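Local structure of aminoglycoside N(3)-acetyltransferase (Enterobacter cloacae, 6NP3) at residues 191-194 with 199-202; 30-35 with 40-45; 212-217 with 260-265. The protein transfers the acetyl group of acetyl-CoA to the 3-amino group of 2-deoxystreptamine antibiotics such as gentamicin, probably giving resistance to them. One frame throughout, in Å; residues are numbered along the deposited sequence.

Interactions 1, 2 and 3 are separate contacts that share no segment; their nearest atoms stay about 17 to 24 Å apart. Interaction 1 lies at the surface of the beta hairpin 184-193/196-205, where one valine methyl group meets a leucine and the flat side of an arginine. Interactions 2 and 3 are buried. The first of these joins the short helix 29-32 and the loop after it to helix 39-50 through aliphatic packing alone, on the opposite side of the chain's centre from the other two. In interaction 3 a phenol from the loop following the hairpin meets an indole of the C-terminal helix 251-265, so aromatic groups dominate, with Leu262 alongside and polar atoms bonded elsewhere.

Interaction 1 of 3, residues 191-194 with 199-202; sequences LLRE and WVTT
Leu191 and Val200 lie on the two strands of an antiparallel beta hairpin, 184-193 and 196-205, whose backbones come nearest within the two segments at Leu191 CA and Trp199 CA, 6.2 Å apart. Backbone hydrogen bonds join Leu191 with Val198 and Val200 with Met189, so both are hydrogen-bonded pairs; Leu191 and Val200 are therefore not direct partners and meet diagonally, through their side chains. These meet at a slant, and one methyl group of each does the touching: Leu191 CD1 reaches Val200 CG2 at 3.6 Å, while Leu191 CG stands 4.0 Å from that same CG2.

Arg193, two residues further along its strand, brings its side chain to the same methyl. Its chain runs extended from CG to NE and crosses Val200 at about a right angle, and the guanidinium turns a face, not its N-H edge, to the methyl. In Val200, CG1 is anti to the backbone N (chi1 176°), which puts CG2 beside that N, where it meets both Leu191 and Arg193. Arg193 CZ lies 3.9 Å from Val200 CG2, and this contact is van der Waals packing against a flat cation at an exposed position.

The alternate residues use the other side of the hairpin. Trp199 turns away from segment 191-194 and gives its NE1 to Ala81 O, and Leu192 packs on Ala86. The contact lies near the turn end of the hairpin, with the Leu191 side chain about 13 Å from the bound gentamicin. Val200 CG2 stands 3.5 Å above the Arg193 guanidinium plane and off its centre; Arg193 NH2 is the nearest atom of the group, 3.7 Å from Val200 CG2.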
# COMPACT_ATOMS: atom_id res chain seq x y z
N LEU A 191 -13.00 15.44 -3.02
CA LEU A 191 -13.79 14.21 -3.04
C LEU A 191 -15.07 14.44 -3.83
O LEU A 191 -15.51 15.58 -4.03
CB LEU A 191 -14.18 13.79 -1.62
CG LEU A 191 -13.11 13.66 -0.55
CD1 LEU A 191 -13.74 13.14 0.75
CD2 LEU A 191 -12.01 12.75 -1.00
N LEU A 192 -15.71 13.34 -4.23
CA LEU A 192 -17.06 13.38 -4.77
C LEU A 192 -18.03 13.01 -3.66
O LEU A 192 -17.86 11.98 -3.00
CB LEU A 192 -17.24 12.41 -5.94
CG LEU A 192 -16.66 12.84 -7.28
CD1 LEU A 192 -16.79 11.70 -8.28
CD2 LEU A 192 -17.31 14.11 -7.79
N ARG A 193 -19.03 13.86 -3.44
CA ARG A 193 -20.09 13.60 -2.47
C ARG A 193 -21.41 13.94 -3.15
O ARG A 193 -21.70 15.11 -3.42
CB ARG A 193 -19.87 14.42 -1.20
CG ARG A 193 -18.76 13.83 -0.32
CD ARG A 193 -18.51 14.63 0.96
NE ARG A 193 -17.48 14.00 1.78
CZ ARG A 193 -16.95 14.54 2.87
NH1 ARG A 193 -17.33 15.74 3.27
NH2 ARG A 193 -16.02 13.89 3.56
N GLU A 194 -22.19 12.90 -3.46
CA GLU A 194 -23.44 13.07 -4.20
C GLU A 194 -23.19 13.82 -5.52
O GLU A 194 -23.91 14.75 -5.88
CB GLU A 194 -24.50 13.77 -3.34
CG GLU A 194 -25.05 12.91 -2.20
CD GLU A 194 -25.84 13.70 -1.16
OE1 GLU A 194 -26.08 13.15 -0.06
OE2 GLU A 194 -26.23 14.85 -1.44
N TRP A 199 -14.05 19.83 -1.28
CA TRP A 199 -12.71 19.82 -0.73
C TRP A 199 -12.75 19.48 0.75
O TRP A 199 -13.54 20.05 1.52
CB TRP A 199 -12.04 21.16 -0.93
CG TRP A 199 -11.52 21.37 -2.31
CD1 TRP A 199 -12.12 22.08 -3.33
CD2 TRP A 199 -10.29 20.88 -2.83
NE1 TRP A 199 -11.31 22.08 -4.44
CE2 TRP A 199 -10.20 21.31 -4.18
CE3 TRP A 199 -9.25 20.09 -2.31
CZ2 TRP A 199 -9.10 21.03 -4.98
CZ3 TRP A 199 -8.17 19.81 -3.10
CH2 TRP A 199 -8.11 20.26 -4.43
N VAL A 200 -11.89 18.55 1.15
CA VAL A 200 -11.76 18.13 2.55
C VAL A 200 -10.31 18.37 2.96
O VAL A 200 -9.38 17.87 2.30
CB VAL A 200 -12.15 16.66 2.74
CG1 VAL A 200 -11.91 16.25 4.20
CG2 VAL A 200 -13.59 16.42 2.33
N THR A 201 -10.12 19.16 4.01
CA THR A 201 -8.82 19.37 4.62
C THR A 201 -8.73 18.53 5.88
O THR A 201 -9.68 18.49 6.68
CB THR A 201 -8.62 20.86 4.94
OG1 THR A 201 -8.79 21.61 3.74
CG2 THR A 201 -7.23 21.11 5.50
N THR A 202 -7.61 17.83 6.04
CA THR A 202 -7.44 16.96 7.18
C THR A 202 -6.00 17.01 7.65
O THR A 202 -5.11 17.44 6.92
CB THR A 202 -7.78 15.50 6.81
OG1 THR A 202 -7.93 14.73 8.00
CG2 THR A 202 -6.68 14.86 5.95

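Interaction 2 of 3, residues 30-35 with 40-45; sequences RAVGPL and QTLVDA
Thr41 OG1 is held by two backbone groups, through a hydrogen bond with Asp37 N and a weak one with Gly38 O, while the carbon carrying it packs against Leu35. These bonds tie the first turn of helix 39-50 to the loop just before it. With OG1 beside the backbone N (chi1 -60°), the hydroxyl serves that loop, and Thr41 CB meets Leu35 CB at 3.9 Å.

Leu35 also bridges to the next residue of the helix. Its side chain lies aslant that of Leu42, bringing Leu35 CD1 to 4.1 Å from Leu42 CB. Further out, Leu42 CD2 approaches Val32 CG2 at 4.3 Å, a looser touch that reaches the end of the short helix 29-32. Gly33, the first residue past that helix and with positive phi, turns the chain; Val32 before it and Leu35 after it both point toward helix 39-50. Leu8 of helix 5-15 packs on Leu35 as well.

On another side of helix 39-50, Gln40 NE2 donates to Asp44 OD1 one turn later, at 2.9 Å and nearly straight (170°). The acceptor lies in the amide plane of Gln40, but the donor comes from above the carboxylate plane, 47° out of it.

Helix 39-50 is the connection of a beta-alpha-beta crossover between the parallel neighbours 22-27 and 55-59. Since carbon-to-carbon packing carries the interface and the Thr41 hydroxyl is bonded to its own loop, the contact has little directional demand; it packs the crossover helix on the segment that also carries Arg30, a CoA-binding residue in another structure of this enzyme, although no CoA is bound here.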
# COMPACT_ATOMS: atom_id res chain seq x y z
N ARG A 30 10.77 -4.21 -13.09
CA ARG A 30 12.10 -4.33 -13.68
C ARG A 30 12.82 -5.57 -13.14
O ARG A 30 13.53 -6.26 -13.89
CB ARG A 30 12.91 -3.06 -13.38
CG ARG A 30 14.15 -2.86 -14.27
CD ARG A 30 14.79 -1.48 -14.11
NE ARG A 30 13.90 -0.46 -13.56
CZ ARG A 30 13.02 0.25 -14.27
NH1 ARG A 30 12.90 0.05 -15.57
NH2 ARG A 30 12.26 1.15 -13.66
N ALA A 31 12.65 -5.87 -11.86
CA ALA A 31 13.28 -7.05 -11.29
C ALA A 31 12.61 -8.33 -11.78
O ALA A 31 13.28 -9.35 -11.95
CB ALA A 31 13.21 -7.01 -9.77
N VAL A 32 11.30 -8.28 -12.02
CA VAL A 32 10.59 -9.47 -12.47
C VAL A 32 11.06 -9.89 -13.86
O VAL A 32 11.23 -11.09 -14.14
CB VAL A 32 9.07 -9.22 -12.44
CG1 VAL A 32 8.32 -10.34 -13.15
CG2 VAL A 32 8.59 -9.06 -11.00
N GLY A 33 11.26 -8.93 -14.75
CA GLY A 33 11.68 -9.23 -16.10
C GLY A 33 10.51 -9.43 -17.05
O GLY A 33 9.34 -9.36 -16.66
N PRO A 34 10.83 -9.72 -18.31
CA PRO A 34 9.77 -9.82 -19.33
C PRO A 34 8.71 -10.83 -18.97
O PRO A 34 8.99 -11.93 -18.49
CB PRO A 34 10.54 -10.24 -20.59
CG PRO A 34 11.93 -9.76 -20.37
CD PRO A 34 12.18 -9.83 -18.88
N LEU A 35 7.47 -10.44 -19.22
CA LEU A 35 6.30 -11.26 -18.96
C LEU A 35 5.56 -11.53 -20.27
O LEU A 35 5.50 -10.67 -21.16
CB LEU A 35 5.37 -10.54 -17.99
CG LEU A 35 5.97 -10.28 -16.61
CD1 LEU A 35 5.05 -9.37 -15.80
CD2 LEU A 35 6.23 -11.59 -15.89
N GLN A 40 0.03 -7.58 -16.87
CA GLN A 40 -1.20 -8.32 -16.63
C GLN A 40 -0.92 -9.79 -16.33
O GLN A 40 -1.70 -10.44 -15.63
CB GLN A 40 -2.12 -8.25 -17.84
CG GLN A 40 -3.48 -8.86 -17.56
CD GLN A 40 -4.26 -8.04 -16.55
OE1 GLN A 40 -4.27 -6.81 -16.60
NE2 GLN A 40 -4.92 -8.72 -15.63
N THR A 41 0.16 -10.34 -16.90
CA THR A 41 0.52 -11.73 -16.63
C THR A 41 0.71 -11.97 -15.14
O THR A 41 0.25 -12.98 -14.59
CB THR A 41 1.79 -12.10 -17.41
OG1 THR A 41 1.54 -11.93 -18.81
CG2 THR A 41 2.21 -13.55 -17.13
N LEU A 42 1.38 -11.05 -14.46
CA LEU A 42 1.59 -11.19 -13.03
C LEU A 42 0.33 -10.91 -12.24
O LEU A 42 0.09 -11.59 -11.24
CB LEU A 42 2.73 -10.28 -12.59
CG LEU A 42 3.06 -10.31 -11.11
CD1 LEU A 42 3.36 -11.67 -10.58
CD2 LEU A 42 4.27 -9.39 -10.87
N VAL A 43 -0.48 -9.94 -12.65
CA VAL A 43 -1.78 -9.75 -12.00
C VAL A 43 -2.60 -11.04 -12.08
O VAL A 43 -3.18 -11.51 -11.09
CB VAL A 43 -2.52 -8.56 -12.62
CG1 VAL A 43 -3.92 -8.44 -12.07
CG2 VAL A 43 -1.78 -7.28 -12.40
N ASP A 44 -2.69 -11.62 -13.29
CA ASP A 44 -3.44 -12.87 -13.46
C ASP A 44 -2.86 -13.98 -12.59
O ASP A 44 -3.61 -14.79 -12.03
CB ASP A 44 -3.44 -13.31 -14.93
CG ASP A 44 -4.19 -12.36 -15.84
OD1 ASP A 44 -5.06 -11.60 -15.37
OD2 ASP A 44 -3.93 -12.41 -17.06
N ALA A 45 -1.54 -14.06 -12.51
CA ALA A 45 -0.93 -15.09 -11.69
C ALA A 45 -1.25 -14.91 -10.21
O ALA A 45 -1.52 -15.89 -9.51
CB ALA A 45 0.58 -15.07 -11.90

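Interaction 3 of 3, residues 212-217 with 260-265; sequences DEYAAP and EWLEAR
Tyr214 and Trp261 approach from opposite directions, the phenol hydroxyl of one running into the edge of the other's indole. Tyr214 OH lies near the indole plane, 3.4 Å from Trp261 CZ3 and 3.6 Å from Trp261 CH2, so it faces the outer C-H rim of the six-membered ring. The indole meets the phenol ring obliquely, and the two rings do not lie face to face. Leu262 touches both: its CD2 lies in the indole plane at the edge and 4.3 Å from Tyr214 CE2. Behind the phenol, Glu213 CG lies over the centre of one ring face.

The indole is held from another side by its own helix. Trp261 has CG anti to the backbone N (chi1 -172°), and Arg265, one turn on, folds back so that its guanidinium lies over the pyrrole part, with Trp261 NE1 3.3 Å above the guanidinium plane and over its centre. An N-H of Arg265 NH2 bonds Trp261 O at 3.0 Å (153°), within the helix, the donor tilted 23° from the carbonyl plane.

The polar atoms are bonded outside the pair. Tyr214 OH is hydrogen-bonded with His266 NE2, and Trp261 NE1 with Asp229 OD2 of helix 222-233, which also packs Ile226 on Trp261 and Leu262. The contact thus attaches the loop after strand 196-205 to the C-terminal helix 251-265, with the side chain of Tyr214 about 8 Å from the bound gentamicin.

An oxygen set against an aromatic C-H rim is probably mildly favourable electrostatically, and because His266 and Asp229 engage the hydroxyl and the indole N-H, the buried aromatic pair needs no hydrogen bond of its own.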
# COMPACT_ATOMS: atom_id res chain seq x y z
N ASP A 212 11.26 13.37 13.22
CA ASP A 212 12.20 14.18 12.45
C ASP A 212 13.37 13.35 11.92
O ASP A 212 13.79 13.52 10.78
CB ASP A 212 12.73 15.34 13.31
CG ASP A 212 11.66 16.35 13.67
OD1 ASP A 212 10.60 16.38 13.01
OD2 ASP A 212 11.90 17.14 14.62
N GLU A 213 13.90 12.45 12.74
CA GLU A 213 15.08 11.70 12.34
C GLU A 213 14.78 10.70 11.25
O GLU A 213 15.72 10.14 10.67
CB GLU A 213 15.69 10.99 13.54
CG GLU A 213 14.78 9.95 14.19
CD GLU A 213 15.26 9.59 15.57
OE1 GLU A 213 16.03 8.62 15.71
OE2 GLU A 213 14.89 10.29 16.53
N TYR A 214 13.50 10.45 10.94
CA TYR A 214 13.11 9.53 9.88
C TYR A 214 12.60 10.26 8.64
O TYR A 214 12.12 9.61 7.70
CB TYR A 214 12.04 8.52 10.36
CG TYR A 214 12.48 7.73 11.54
CD1 TYR A 214 13.61 6.93 11.47
CD2 TYR A 214 11.77 7.74 12.72
CE1 TYR A 214 14.03 6.21 12.56
CE2 TYR A 214 12.15 6.98 13.79
CZ TYR A 214 13.29 6.24 13.73
OH TYR A 214 13.70 5.51 14.83
N ALA A 215 12.69 11.59 8.62
CA ALA A 215 12.01 12.41 7.61
C ALA A 215 12.94 13.01 6.57
O ALA A 215 12.50 13.85 5.78
CB ALA A 215 11.19 13.51 8.29
N ALA A 216 14.20 12.59 6.51
CA ALA A 216 15.08 13.03 5.43
C ALA A 216 14.44 12.69 4.09
O ALA A 216 13.89 11.59 3.93
CB ALA A 216 16.43 12.34 5.55
N PRO A 217 14.52 13.57 3.09
CA PRO A 217 13.83 13.29 1.81
C PRO A 217 14.16 11.93 1.21
O PRO A 217 13.26 11.26 0.70
CB PRO A 217 14.28 14.45 0.91
CG PRO A 217 14.62 15.56 1.86
CD PRO A 217 15.19 14.89 3.09
N GLU A 260 6.69 -2.44 18.58
CA GLU A 260 7.68 -2.68 19.63
C GLU A 260 8.99 -1.95 19.32
O GLU A 260 9.63 -1.40 20.23
CB GLU A 260 7.91 -4.18 19.80
CG GLU A 260 6.71 -4.93 20.28
CD GLU A 260 6.90 -6.44 20.31
OE1 GLU A 260 8.04 -6.92 20.23
OE2 GLU A 260 5.88 -7.15 20.42
N TRP A 261 9.41 -1.95 18.06
CA TRP A 261 10.68 -1.36 17.67
C TRP A 261 10.67 0.13 17.94
O TRP A 261 11.62 0.68 18.54
CB TRP A 261 10.90 -1.64 16.18
CG TRP A 261 12.21 -1.31 15.58
CD1 TRP A 261 13.22 -2.19 15.32
CD2 TRP A 261 12.64 -0.04 15.08
NE1 TRP A 261 14.27 -1.55 14.71
CE2 TRP A 261 13.94 -0.22 14.56
CE3 TRP A 261 12.07 1.24 15.03
CZ2 TRP A 261 14.67 0.81 13.99
CZ3 TRP A 261 12.80 2.27 14.47
CH2 TRP A 261 14.08 2.05 13.96
N LEU A 262 9.61 0.82 17.52
CA LEU A 262 9.47 2.24 17.76
C LEU A 262 9.38 2.54 19.25
O LEU A 262 10.02 3.48 19.74
CB LEU A 262 8.23 2.78 17.04
CG LEU A 262 8.38 2.84 15.52
CD1 LEU A 262 7.01 3.00 14.88
CD2 LEU A 262 9.33 3.95 15.07
N GLU A 263 8.57 1.79 19.99
CA GLU A 263 8.36 2.09 21.41
C GLU A 263 9.59 1.79 22.27
O GLU A 263 9.80 2.45 23.30
CB GLU A 263 7.14 1.34 21.94
CG GLU A 263 5.86 1.94 21.33
CD GLU A 263 4.54 1.25 21.65
OE1 GLU A 263 4.51 0.24 22.36
OE2 GLU A 263 3.50 1.74 21.13
N ALA A 264 10.44 0.87 21.81
CA ALA A 264 11.69 0.61 22.51
C ALA A 264 12.69 1.73 22.30
O ALA A 264 13.58 1.94 23.15
CB ALA A 264 12.30 -0.72 22.04
N ARG A 265 12.58 2.48 21.21
CA ARG A 265 13.59 3.47 20.85
C ARG A 265 13.21 4.90 21.19
O ARG A 265 14.09 5.76 21.25
CB ARG A 265 13.90 3.42 19.36
CG ARG A 265 14.72 2.24 19.00
CD ARG A 265 14.76 1.94 17.53
NE ARG A 265 15.66 0.81 17.30
CZ ARG A 265 15.42 -0.44 17.68
NH1 ARG A 265 16.31 -1.39 17.43
NH2 ARG A 265 14.29 -0.76 18.30